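Local structure of plasmin and fibronectin-binding protein A (4MR0) at residues D222-L227 with K235-I240; I270-A273 with N277-V280; E308-K313 with A318-G323; G513-L518 with G558-V563; I530-S535 with F551-E556. The protein acts as a fibronectin-dependent adhesin and invasin of the pneumococcal surface, its crystallised beta-helical part belonging to a protein that binds human fibronectin, plasmin, plasminogen and serum albumin. One frame throughout, in Å; residues are numbered along the deposited sequence.

Contact 1 of 5, residues D222-L227 with K235-I240; sequences DMNGAL and KNLPLI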
# COMPACT_ATOMS: atom_id res chain seq x y z
N ASP A 222 -11.52 -15.35 -2.64
CA ASP A 222 -10.82 -16.07 -1.60
C ASP A 222 -9.46 -16.44 -2.18
O ASP A 222 -9.35 -17.38 -2.97
CB ASP A 222 -11.58 -17.35 -1.23
CG ASP A 222 -11.03 -18.04 -0.00
OD1 ASP A 222 -9.84 -17.86 0.30
OD2 ASP A 222 -11.79 -18.79 0.65
N MET A 223 -8.43 -15.72 -1.80
CA MET A 223 -7.11 -16.01 -2.33
C MET A 223 -6.58 -17.33 -1.78
O MET A 223 -5.50 -17.79 -2.16
CB MET A 223 -6.20 -14.82 -2.04
CG MET A 223 -6.68 -13.55 -2.73
SD MET A 223 -5.70 -12.03 -2.41
CE MET A 223 -6.52 -11.56 -0.74
N ASN A 224 -7.37 -17.92 -0.87
CA ASN A 224 -7.12 -19.25 -0.30
C ASN A 224 -5.72 -19.49 0.28
O ASN A 224 -5.17 -20.59 0.13
CB ASN A 224 -7.42 -20.26 -1.41
CG ASN A 224 -7.88 -21.62 -0.89
OD1 ASN A 224 -8.28 -21.76 0.27
ND2 ASN A 224 -7.84 -22.62 -1.76
N GLY A 225 -5.17 -18.50 0.97
CA GLY A 225 -3.83 -18.66 1.51
C GLY A 225 -3.62 -19.08 2.95
O GLY A 225 -2.48 -19.10 3.41
N ALA A 226 -4.69 -19.42 3.67
CA ALA A 226 -4.55 -19.84 5.07
C ALA A 226 -3.48 -20.93 5.21
O ALA A 226 -3.35 -21.80 4.35
CB ALA A 226 -5.90 -20.34 5.61
N LEU A 227 -2.74 -20.87 6.31
CA LEU A 227 -1.65 -21.82 6.57
C LEU A 227 -2.09 -23.19 7.06
O LEU A 227 -3.19 -23.36 7.59
CB LEU A 227 -0.68 -21.25 7.59
CG LEU A 227 -0.02 -19.90 7.31
CD1 LEU A 227 0.89 -19.55 8.48
CD2 LEU A 227 0.77 -19.95 6.01
N LYS A 235 -2.32 -24.08 3.43
CA LYS A 235 -3.03 -25.34 3.62
C LYS A 235 -3.65 -25.96 2.37
O LYS A 235 -3.46 -27.15 2.11
CB LYS A 235 -4.11 -25.14 4.68
CG LYS A 235 -5.00 -26.35 4.91
CD LYS A 235 -6.00 -26.07 6.00
CE LYS A 235 -6.94 -27.25 6.20
NZ LYS A 235 -7.89 -27.00 7.33
N ASN A 236 -4.39 -25.18 1.59
CA ASN A 236 -5.05 -25.70 0.40
C ASN A 236 -4.29 -25.55 -0.92
O ASN A 236 -4.75 -26.04 -1.95
CB ASN A 236 -6.43 -25.07 0.24
CG ASN A 236 -7.34 -25.33 1.42
OD1 ASN A 236 -7.37 -26.44 1.96
ND2 ASN A 236 -8.10 -24.32 1.83
N LEU A 237 -3.15 -24.87 -0.89
CA LEU A 237 -2.34 -24.67 -2.09
C LEU A 237 -0.89 -24.87 -1.65
O LEU A 237 -0.09 -23.94 -1.63
CB LEU A 237 -2.54 -23.25 -2.62
CG LEU A 237 -4.00 -22.87 -2.93
CD1 LEU A 237 -4.11 -21.36 -3.17
CD2 LEU A 237 -4.48 -23.64 -4.15
N PRO A 238 -0.54 -26.12 -1.29
CA PRO A 238 0.80 -26.50 -0.83
C PRO A 238 1.99 -26.24 -1.74
O PRO A 238 3.13 -26.22 -1.27
CB PRO A 238 0.63 -27.99 -0.50
CG PRO A 238 -0.39 -28.43 -1.49
CD PRO A 238 -1.40 -27.31 -1.43
N LEU A 239 1.75 -26.03 -3.03
CA LEU A 239 2.85 -25.79 -3.97
C LEU A 239 3.18 -24.32 -4.30
O LEU A 239 4.20 -24.06 -4.93
CB LEU A 239 2.60 -26.54 -5.28
CG LEU A 239 2.46 -28.07 -5.18
CD1 LEU A 239 2.28 -28.63 -6.58
CD2 LEU A 239 3.68 -28.68 -4.52
N ILE A 240 2.35 -23.38 -3.87
CA ILE A 240 2.60 -21.97 -4.18
C ILE A 240 3.58 -21.27 -3.23
O ILE A 240 3.85 -21.73 -2.12
CB ILE A 240 1.29 -21.17 -4.20
CG1 ILE A 240 0.72 -21.08 -2.78
CG2 ILE A 240 0.28 -21.86 -5.12
CD1 ILE A 240 -0.47 -20.15 -2.65
O HOH W 1 -4.78 -22.55 1.92
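The carboxamides of N224 and N236 meet with their planes 37° apart, their side chains crossing at roughly a right angle. At the edge of the N236 amide, and nearly in its plane, sits N224 OD1, which accepts a 3.0 Å bond from N236 ND2. Relative to the N224 carbonyl plane the donor is tilted by 22°, so the two groups are twisted rather than coplanar. N236 CB approaches N224 ND2 to 3.5 Å. The N224 side chain is held from its other end too, since ND2 donates to the backbone oxygen of N182 in strand 178-182. Asparagine suits this place: its backbone is in the left-handed region, which this residue tolerates well, and its amide can give and accept at once. CG lies anti to the backbone N (chi1 -152°), which carries the amide across to N236.

Backbone groups make most of the rest. A226 O receives K235 N at 2.7 Å and also a hydrogen from a water, which gives its second hydrogen to N224 O and accepts N236 N at 2.7 Å. The apolar part is small: L237 CD1 lies 3.9 Å from N224 CB and 3.6 Å from N224 O, while the extended chain of K235 leads its ammonium end away.

Apart from D222, which ends strand 220-222, both segments lie in the loop before strand 243-252. Little apolar contact is made between them; directional bonds hold the two limbs together, and one water satisfies N224 O, A226 O and N236 N at once.

Contact 2 of 5, residues I270-A273 with N277-V280; sequences IQIA and NVLV. With MN (manganese (II) ion), chain G.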
# COMPACT_ATOMS: atom_id res chain seq x y z
N ILE A 270 -3.35 -7.15 -4.93
CA ILE A 270 -3.41 -6.43 -6.20
C ILE A 270 -2.08 -5.80 -6.56
O ILE A 270 -1.41 -5.21 -5.71
CB ILE A 270 -4.45 -5.29 -6.14
CG1 ILE A 270 -5.85 -5.85 -5.86
CG2 ILE A 270 -4.44 -4.49 -7.45
CD1 ILE A 270 -6.91 -4.78 -5.60
N GLN A 271 -1.68 -5.94 -7.82
CA GLN A 271 -0.46 -5.31 -8.32
C GLN A 271 -0.89 -4.47 -9.51
O GLN A 271 -1.52 -4.97 -10.44
CB GLN A 271 0.58 -6.34 -8.78
CG GLN A 271 1.22 -7.13 -7.65
CD GLN A 271 2.18 -8.19 -8.15
OE1 GLN A 271 3.30 -7.89 -8.56
NE2 GLN A 271 1.74 -9.44 -8.13
N ILE A 272 -0.55 -3.19 -9.46
CA ILE A 272 -0.89 -2.25 -10.52
C ILE A 272 0.45 -1.76 -11.04
O ILE A 272 1.15 -1.02 -10.35
CB ILE A 272 -1.70 -1.05 -9.94
CG1 ILE A 272 -2.99 -1.58 -9.30
CG2 ILE A 272 -2.02 -0.04 -11.04
CD1 ILE A 272 -3.72 -0.54 -8.45
N ALA A 273 0.80 -2.21 -12.24
CA ALA A 273 2.09 -1.89 -12.84
C ALA A 273 1.95 -1.28 -14.22
O ALA A 273 1.31 -1.87 -15.10
CB ALA A 273 2.95 -3.16 -12.92
N ASN A 277 -5.09 5.34 -14.64
CA ASN A 277 -6.50 5.49 -14.30
C ASN A 277 -7.06 4.23 -13.67
O ASN A 277 -8.00 3.63 -14.21
CB ASN A 277 -7.32 5.85 -15.55
CG ASN A 277 -7.04 7.25 -16.05
OD1 ASN A 277 -7.23 7.54 -17.24
ND2 ASN A 277 -6.60 8.13 -15.16
N VAL A 278 -6.48 3.81 -12.55
CA VAL A 278 -6.96 2.63 -11.86
C VAL A 278 -7.59 3.05 -10.54
O VAL A 278 -7.01 3.83 -9.78
CB VAL A 278 -5.83 1.64 -11.54
CG1 VAL A 278 -6.40 0.38 -10.91
CG2 VAL A 278 -5.07 1.30 -12.82
N LEU A 279 -8.78 2.52 -10.28
CA LEU A 279 -9.50 2.83 -9.06
C LEU A 279 -9.85 1.55 -8.31
O LEU A 279 -10.33 0.59 -8.90
CB LEU A 279 -10.80 3.58 -9.40
CG LEU A 279 -11.78 3.86 -8.24
CD1 LEU A 279 -11.15 4.88 -7.29
CD2 LEU A 279 -13.10 4.41 -8.79
N VAL A 280 -9.56 1.55 -7.02
CA VAL A 280 -9.92 0.44 -6.14
C VAL A 280 -10.82 1.19 -5.17
O VAL A 280 -10.38 2.14 -4.52
CB VAL A 280 -8.69 -0.13 -5.42
CG1 VAL A 280 -9.13 -1.18 -4.40
CG2 VAL A 280 -7.74 -0.78 -6.45
MN MN G . 4.99 -6.35 -8.22
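Apolar contact joins the segments through I272 and V278, whose side chains reach tip to tip. I272 meets its partner with both branches: CD1 lies 3.8 Å from V278 CG1, and CG2 lies 3.8 Å from V278 CG2. One step along, I270 CD1 reaches V280 CG2 at 4.2 Å, again end to end. Beta-branched residues suit this place, since each offers two arms from CB. In I272, CG1 stands anti to the carbonyl carbon (chi1 -60°) and CG2 anti to the backbone N, so that one arm serves each methyl of V278.

No hydrogen bond crosses between the strands. Their axes lie 9.9 Å apart and run nearly antiparallel at 162°, as expected of two faces looking at each other across the interior of a parallel beta-helix, the pectate lyase-like fold to which this chain's family points. The chain turns a corner at N277, and strand 270-273 is hydrogen-bonded to strands of adjoining coils, I270 and I272 to Q306, Q271 to F246 and I248. F285 joins I270 and V280 inside, and V329 and I331 of the next coil continue the aliphatic filling.

Metal coordination occupies the outer side of strand 270-273. Q271 alternates with the inward isoleucines, and its OE1 binds manganese at 2.3 Å, a neutral oxygen donor on a long arm. Q306, E308 and G314 complete the protein ligands, while Q271 NE2 is hydrogen-bonded to Y317 OH, which fixes the rotation of the amide.

Contact 3 of 5, residues E308-K313 with A318-G323; sequences EPLTRK and ALNDDG. With MN (manganese (II) ion), chain G.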
# COMPACT_ATOMS: atom_id res chain seq x y z
N GLU A 308 3.33 0.05 -8.80
CA GLU A 308 4.72 0.09 -9.23
C GLU A 308 4.89 0.33 -10.72
O GLU A 308 3.93 0.30 -11.49
CB GLU A 308 5.34 -1.27 -8.90
CG GLU A 308 4.71 -2.38 -9.77
CD GLU A 308 4.93 -3.78 -9.23
OE1 GLU A 308 6.05 -4.08 -8.76
OE2 GLU A 308 3.98 -4.59 -9.30
N PRO A 309 6.14 0.62 -11.14
CA PRO A 309 6.39 0.84 -12.57
C PRO A 309 6.44 -0.56 -13.17
O PRO A 309 6.53 -1.55 -12.43
CB PRO A 309 7.75 1.55 -12.58
CG PRO A 309 8.41 1.06 -11.32
CD PRO A 309 7.27 1.07 -10.32
N LEU A 310 6.36 -0.67 -14.49
CA LEU A 310 6.35 -1.97 -15.13
C LEU A 310 7.72 -2.51 -15.53
O LEU A 310 8.29 -2.10 -16.56
CB LEU A 310 5.41 -1.91 -16.35
CG LEU A 310 5.06 -3.19 -17.11
CD1 LEU A 310 4.43 -4.22 -16.18
CD2 LEU A 310 4.09 -2.83 -18.24
N THR A 311 8.25 -3.41 -14.71
CA THR A 311 9.55 -4.05 -14.96
C THR A 311 9.39 -5.54 -14.70
O THR A 311 8.46 -5.96 -14.01
CB THR A 311 10.66 -3.51 -14.02
OG1 THR A 311 10.41 -3.93 -12.67
CG2 THR A 311 10.72 -1.98 -14.07
N ARG A 312 10.29 -6.35 -15.24
CA ARG A 312 10.20 -7.78 -15.04
C ARG A 312 10.48 -8.14 -13.57
O ARG A 312 9.92 -9.10 -13.04
CB ARG A 312 11.17 -8.50 -15.99
CG ARG A 312 10.79 -8.31 -17.45
CD ARG A 312 11.79 -8.93 -18.42
NE ARG A 312 11.81 -10.39 -18.35
CZ ARG A 312 12.56 -11.15 -19.14
NH1 ARG A 312 13.35 -10.59 -20.06
NH2 ARG A 312 12.53 -12.47 -19.02
N LYS A 313 11.32 -7.35 -12.92
CA LYS A 313 11.66 -7.57 -11.52
C LYS A 313 10.42 -7.44 -10.63
O LYS A 313 10.16 -8.30 -9.78
CB LYS A 313 12.72 -6.55 -11.08
CG LYS A 313 13.08 -6.62 -9.60
CD LYS A 313 13.84 -7.90 -9.26
CE LYS A 313 14.08 -8.03 -7.76
NZ LYS A 313 14.78 -6.83 -7.19
N ALA A 318 5.09 -10.78 -17.24
CA ALA A 318 5.21 -10.38 -18.63
C ALA A 318 6.64 -9.98 -18.96
O ALA A 318 7.50 -9.90 -18.07
CB ALA A 318 4.25 -9.23 -18.93
N LEU A 319 6.90 -9.72 -20.24
CA LEU A 319 8.22 -9.32 -20.71
C LEU A 319 8.48 -7.82 -20.63
O LEU A 319 9.63 -7.39 -20.70
CB LEU A 319 8.44 -9.78 -22.15
CG LEU A 319 8.60 -11.28 -22.39
CD1 LEU A 319 8.77 -11.51 -23.89
CD2 LEU A 319 9.81 -11.82 -21.62
N ASN A 320 7.42 -7.02 -20.49
CA ASN A 320 7.56 -5.56 -20.41
C ASN A 320 8.64 -5.20 -19.40
O ASN A 320 8.54 -5.57 -18.23
CB ASN A 320 6.23 -4.92 -20.02
CG ASN A 320 5.11 -5.25 -20.99
OD1 ASN A 320 4.44 -4.36 -21.51
ND2 ASN A 320 4.90 -6.54 -21.22
N ASP A 321 9.66 -4.47 -19.84
CA ASP A 321 10.75 -4.13 -18.94
C ASP A 321 11.31 -2.71 -19.12
O ASP A 321 12.48 -2.47 -18.82
CB ASP A 321 11.86 -5.17 -19.14
CG ASP A 321 12.80 -5.28 -17.96
OD1 ASP A 321 12.34 -5.18 -16.80
OD2 ASP A 321 14.01 -5.49 -18.19
N ASP A 322 10.50 -1.76 -19.60
CA ASP A 322 11.02 -0.41 -19.77
C ASP A 322 10.67 0.58 -18.66
O ASP A 322 10.85 1.79 -18.82
CB ASP A 322 10.65 0.18 -21.13
CG ASP A 322 9.17 0.08 -21.44
OD1 ASP A 322 8.35 0.31 -20.53
OD2 ASP A 322 8.84 -0.21 -22.61
N GLY A 323 10.16 0.07 -17.54
CA GLY A 323 9.83 0.93 -16.41
C GLY A 323 8.66 1.90 -16.54
O GLY A 323 8.65 2.94 -15.89
MN MN G . 4.99 -6.35 -8.22
O HOH W 2 7.41 -1.29 -18.94
O HOH W 3 9.49 -11.77 -17.29
O HOH W 4 13.43 -5.67 -14.44
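The loop that leaves strand 306-308 of the beta-helix folds back on itself here, bringing R312 against D321 and L319. D321 OD1 accepts the backbone N of R312 in an almost straight bond of 2.8 Å (177°), arriving on the anti side of the carboxylate and 33° out of its plane. A water bound to K313 N donates to the same oxygen, so the acidic side chain gathers two peptide N-H groups, one directly and one through solvent. Its carboxylate stands nearly perpendicular to the guanidinium, and the charged ends do not meet. The R312 chain bends at chi3 (68°) and runs alongside L319, pointing the same way, with L319 CD2 over one face of the guanidinium, 3.8 Å from R312 CZ. A water links R312 NE to A318 O.

L310 CD2 packs on N320 CB at 3.5 Å, and T311 CG2 touches G323 CA at 3.8 Å. A weak bond of 3.0 Å runs from G323 N to L310 O. Glycine suits that corner because its phi is positive.

At the root of the loop E308 binds manganese through both carboxylate oxygens, OE1 at 2.6 Å and OE2 at 2.3 Å. Q271, Q306 and G314 supply the remaining protein ligands, and T311 OG1 bonds to G314 N, a second-shell hold. In this loop a manganese site lies at the base; long loops between the regular strands are characteristic of pectate lyase-like beta-helices.

Contact 4 of 5, residues G513-L518 with G558-V563; sequences GKITVL and GLYKIV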
# COMPACT_ATOMS: atom_id res chain seq x y z
N GLY A 513 16.86 23.71 2.72
CA GLY A 513 15.93 24.50 1.94
C GLY A 513 14.80 25.09 2.76
O GLY A 513 14.92 25.27 3.98
N LYS A 514 13.69 25.37 2.10
CA LYS A 514 12.53 25.97 2.75
C LYS A 514 11.79 25.05 3.71
O LYS A 514 11.30 23.97 3.34
CB LYS A 514 11.56 26.51 1.70
CG LYS A 514 10.42 27.32 2.31
CD LYS A 514 9.67 28.10 1.26
CE LYS A 514 8.65 29.02 1.91
NZ LYS A 514 9.30 29.92 2.92
N ILE A 515 11.69 25.50 4.96
CA ILE A 515 11.01 24.75 6.00
C ILE A 515 9.98 25.66 6.68
O ILE A 515 10.27 26.82 7.00
CB ILE A 515 12.01 24.24 7.05
CG1 ILE A 515 13.00 23.28 6.37
CG2 ILE A 515 11.27 23.56 8.20
CD1 ILE A 515 14.05 22.71 7.30
N THR A 516 8.77 25.13 6.88
CA THR A 516 7.69 25.87 7.51
C THR A 516 6.95 24.96 8.47
O THR A 516 6.40 23.94 8.07
CB THR A 516 6.67 26.39 6.47
OG1 THR A 516 7.36 27.07 5.42
CG2 THR A 516 5.69 27.35 7.12
N VAL A 517 6.96 25.32 9.75
CA VAL A 517 6.28 24.55 10.78
C VAL A 517 5.39 25.55 11.49
O VAL A 517 5.86 26.36 12.29
CB VAL A 517 7.30 23.94 11.76
CG1 VAL A 517 6.57 23.13 12.83
CG2 VAL A 517 8.27 23.04 11.01
N LEU A 518 4.09 25.49 11.20
CA LEU A 518 3.16 26.45 11.78
C LEU A 518 1.95 25.94 12.54
O LEU A 518 1.18 25.12 12.05
CB LEU A 518 2.65 27.40 10.68
CG LEU A 518 3.69 28.13 9.83
CD1 LEU A 518 3.00 28.78 8.65
CD2 LEU A 518 4.43 29.15 10.68
N GLY A 558 16.28 32.28 3.03
CA GLY A 558 17.11 31.09 3.16
C GLY A 558 17.52 30.72 4.58
O GLY A 558 18.10 29.66 4.80
N LEU A 559 17.21 31.59 5.54
CA LEU A 559 17.58 31.32 6.93
C LEU A 559 16.36 30.96 7.78
O LEU A 559 15.25 31.41 7.51
CB LEU A 559 18.30 32.54 7.51
CG LEU A 559 19.46 33.08 6.66
CD1 LEU A 559 20.21 34.15 7.45
CD2 LEU A 559 20.40 31.95 6.28
N TYR A 560 16.59 30.15 8.82
CA TYR A 560 15.52 29.71 9.71
C TYR A 560 15.44 30.53 10.98
O TYR A 560 16.43 31.10 11.44
CB TYR A 560 15.73 28.25 10.10
CG TYR A 560 16.00 27.32 8.94
CD1 TYR A 560 15.02 27.06 7.99
CD2 TYR A 560 17.24 26.71 8.79
CE1 TYR A 560 15.27 26.22 6.91
CE2 TYR A 560 17.51 25.87 7.72
CZ TYR A 560 16.52 25.63 6.78
OH TYR A 560 16.78 24.80 5.72
N LYS A 561 14.25 30.58 11.57
CA LYS A 561 14.04 31.32 12.80
C LYS A 561 12.81 30.83 13.56
O LYS A 561 11.75 30.61 12.96
CB LYS A 561 13.93 32.82 12.50
CG LYS A 561 13.13 33.16 11.25
CD LYS A 561 13.24 34.63 10.90
CE LYS A 561 12.68 35.52 12.00
NZ LYS A 561 12.71 36.96 11.64
N ILE A 562 12.96 30.65 14.87
CA ILE A 562 11.87 30.20 15.71
C ILE A 562 10.98 31.39 16.03
O ILE A 562 11.46 32.47 16.36
CB ILE A 562 12.37 29.58 17.05
CG1 ILE A 562 12.76 28.12 16.84
CG2 ILE A 562 11.27 29.65 18.11
CD1 ILE A 562 13.97 27.91 15.98
N VAL A 563 9.67 31.18 15.94
CA VAL A 563 8.71 32.23 16.22
C VAL A 563 7.71 31.72 17.25
O VAL A 563 7.28 30.57 17.19
CB VAL A 563 7.95 32.65 14.93
CG1 VAL A 563 6.97 33.77 15.25
CG2 VAL A 563 8.95 33.10 13.87
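One hydrogen bond and one apolar touch, both made by Y560, carry the meeting of G513-L518 with G558-V563. In the polar part, Y560 OH donates to G513 O at 2.6 Å. The hydroxyl arrives in the plane of the carbonyl group and on a lone pair of its oxygen, with a C=O...O angle of 135°; with respect to the tyrosine ring, G513 O lies at the edge, close to the ring plane. A backbone carbonyl in a loop, just before strand 515-518 begins, is thus satisfied by a side chain. G513 has a positive phi, which glycine adopts readily.

In the apolar part, the side chain of I515 crosses the hydroxyl end of the ring obliquely, near CE1. I515 CD1 is 3.7 Å from Y560 CE1, and both CB and CG1 of I515 lie 3.8 Å from that carbon. Tyrosine is well matched to this place, its ring carbon CE1 touching an aliphatic neighbour while its hydroxyl goes on to the carbonyl. The ring gets there because CG stands anti to the carbonyl carbon (chi1 -49°), pointing it across to strand 515-518.

Around this spot the ring of Y560 also meets F532 edge to face and touches T555, V543 and I544. Strand 551-556 forms an antiparallel hairpin with strand 559-564 and is bonded to strand 515-518 as well, through V517 with I553 and through T555 OG1 to I515 O. Y560 therefore bridges from the hairpin's second strand to the last strand of the long parallel stack, which continues through strand 490-500.

Contact 5 of 5, residues I530-S535 with F551-E556; sequences ISFIKS and FNIVTE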
# COMPACT_ATOMS: atom_id res chain seq x y z
N ILE A 530 8.73 19.84 19.62
CA ILE A 530 9.38 20.01 18.32
C ILE A 530 10.90 19.96 18.46
O ILE A 530 11.48 20.65 19.30
CB ILE A 530 9.01 21.36 17.69
CG1 ILE A 530 7.49 21.49 17.59
CG2 ILE A 530 9.64 21.50 16.31
CD1 ILE A 530 7.01 22.88 17.19
N SER A 531 11.54 19.13 17.64
CA SER A 531 12.99 19.00 17.64
C SER A 531 13.49 19.34 16.23
O SER A 531 13.19 18.64 15.27
CB SER A 531 13.40 17.57 17.99
OG SER A 531 12.91 17.20 19.26
N PHE A 532 14.23 20.44 16.12
CA PHE A 532 14.78 20.89 14.85
C PHE A 532 16.28 20.66 14.95
O PHE A 532 17.02 21.47 15.52
CB PHE A 532 14.45 22.37 14.65
CG PHE A 532 14.78 22.90 13.28
CD1 PHE A 532 14.83 22.06 12.18
CD2 PHE A 532 14.99 24.27 13.10
CE1 PHE A 532 15.08 22.57 10.90
CE2 PHE A 532 15.24 24.79 11.83
CZ PHE A 532 15.29 23.94 10.73
N ILE A 533 16.73 19.54 14.38
CA ILE A 533 18.12 19.11 14.45
C ILE A 533 18.92 19.09 13.15
O ILE A 533 18.40 18.76 12.09
CB ILE A 533 18.18 17.70 15.04
CG1 ILE A 533 17.59 17.69 16.45
CG2 ILE A 533 19.61 17.20 15.04
CD1 ILE A 533 17.28 16.30 16.96
N LYS A 534 20.20 19.42 13.27
CA LYS A 534 21.12 19.38 12.13
C LYS A 534 22.36 18.65 12.62
O LYS A 534 22.66 18.65 13.81
CB LYS A 534 21.49 20.79 11.67
CG LYS A 534 22.32 21.57 12.67
CD LYS A 534 22.94 22.80 12.03
CE LYS A 534 23.81 23.55 13.03
NZ LYS A 534 24.50 24.71 12.40
N SER A 535 23.08 18.02 11.70
CA SER A 535 24.28 17.30 12.09
C SER A 535 25.46 17.73 11.23
O SER A 535 25.28 18.26 10.14
CB SER A 535 24.08 15.79 11.93
OG SER A 535 24.18 15.41 10.56
N PHE A 551 6.13 26.09 19.24
CA PHE A 551 6.63 27.26 18.53
C PHE A 551 6.55 27.01 17.04
O PHE A 551 6.20 25.91 16.60
CB PHE A 551 8.08 27.58 18.92
CG PHE A 551 9.05 26.46 18.68
CD1 PHE A 551 9.19 25.43 19.61
CD2 PHE A 551 9.85 26.45 17.54
CE1 PHE A 551 10.10 24.40 19.40
CE2 PHE A 551 10.76 25.42 17.32
CZ PHE A 551 10.89 24.40 18.25
N ASN A 552 6.87 28.03 16.26
CA ASN A 552 6.83 27.90 14.82
C ASN A 552 8.20 28.10 14.22
O ASN A 552 9.09 28.69 14.84
CB ASN A 552 5.85 28.90 14.20
CG ASN A 552 4.42 28.69 14.67
OD1 ASN A 552 4.00 27.56 14.94
ND2 ASN A 552 3.66 29.78 14.75
N ILE A 553 8.38 27.58 13.02
CA ILE A 553 9.63 27.72 12.30
C ILE A 553 9.27 28.27 10.94
O ILE A 553 8.30 27.83 10.32
CB ILE A 553 10.33 26.36 12.10
CG1 ILE A 553 10.61 25.72 13.45
CG2 ILE A 553 11.61 26.56 11.29
CD1 ILE A 553 11.15 24.30 13.35
N VAL A 554 10.05 29.24 10.48
CA VAL A 554 9.81 29.83 9.18
C VAL A 554 11.16 30.02 8.53
O VAL A 554 12.19 30.06 9.22
CB VAL A 554 9.10 31.21 9.28
CG1 VAL A 554 7.83 31.07 10.12
CG2 VAL A 554 10.03 32.25 9.89
N THR A 555 11.17 30.13 7.21
CA THR A 555 12.41 30.33 6.48
C THR A 555 12.34 31.72 5.88
O THR A 555 11.41 32.05 5.15
CB THR A 555 12.56 29.29 5.36
OG1 THR A 555 12.52 27.98 5.93
CG2 THR A 555 13.88 29.48 4.63
N GLU A 556 13.33 32.54 6.20
CA GLU A 556 13.39 33.91 5.71
C GLU A 556 14.72 34.17 5.01
O GLU A 556 15.77 34.14 5.63
CB GLU A 556 13.23 34.87 6.89
CG GLU A 556 13.31 36.35 6.53
CD GLU A 556 13.41 37.22 7.77
OE1 GLU A 556 14.38 37.06 8.54
OE2 GLU A 556 12.51 38.07 7.98
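Between F551 and I553, whose side chains pack on I530 and F532, N552 points away from 530-535, and its OD1 is gripped twice: by the backbone N of N519 and, more weakly, by ND2 of N565. The amide thereby ties strand 551-556 to N519, the residue after L518, on which the N552 side chain also rests.

The contact between the strands has two CH-pi touches in opposite senses. Phenylalanine and isoleucine suit this buried place, the flat rings accepting methyl groups over their faces. I530 lays its CD1 over the face of the F551 ring, 4.1 Å from the centroid and only 11° off the normal. I530 CB meanwhile comes within 3.6 Å of F551 CZ, so the isoleucine follows the ring from its centre to its far end. F551 takes the crowded position, CG between the backbone N and the carbonyl carbon (chi1 58°), and this turns the ring toward I530. The fit is close, since I530 CD1 also lies 3.2 Å from F551 O.

Strands 530-535 and 551-556 share no hydrogen bonds; their axes are 9.3 Å apart and inclined at 31°. This separation fits facing layers near the C-terminal end of the beta-helix, where the hairpin of 551-556 and 559-564 packs against the last coils.

In the second touch the roles are exchanged: I553 CD1 sits over the F532 ring, 4.2 Å from its centroid and 3.8 Å from F532 CD2. I553 CD1 also reaches I530 CG2 at 4.3 Å, joining the two touches. F522 packs on I530, V517 on I553 and I562 on F551.

In the fold
Contacts 2 and 5 are buried, both apolar meetings of facing strands without hydrogen bonds, aliphatic alone in contact 2 and aliphatic on aromatic in contact 5. Contact 3 is buried too, with exposed charged residues at its rim, whereas contacts 1 and 4 are only partly buried. Contacts 1 and 3 join limbs of loops and rely on polar side chains, backbone bonds and waters. Contacts 2 and 3 touch, I272 O meeting E308 N, and share one manganese, so two neighbouring strands and the loop that follows build a single site. Contacts 4 and 5, centres about 6 Å apart, both involve the C-terminal hairpin, contact 4 adding a tyrosine hydroxyl bond. Contact 1 lies across the chain's centre from them.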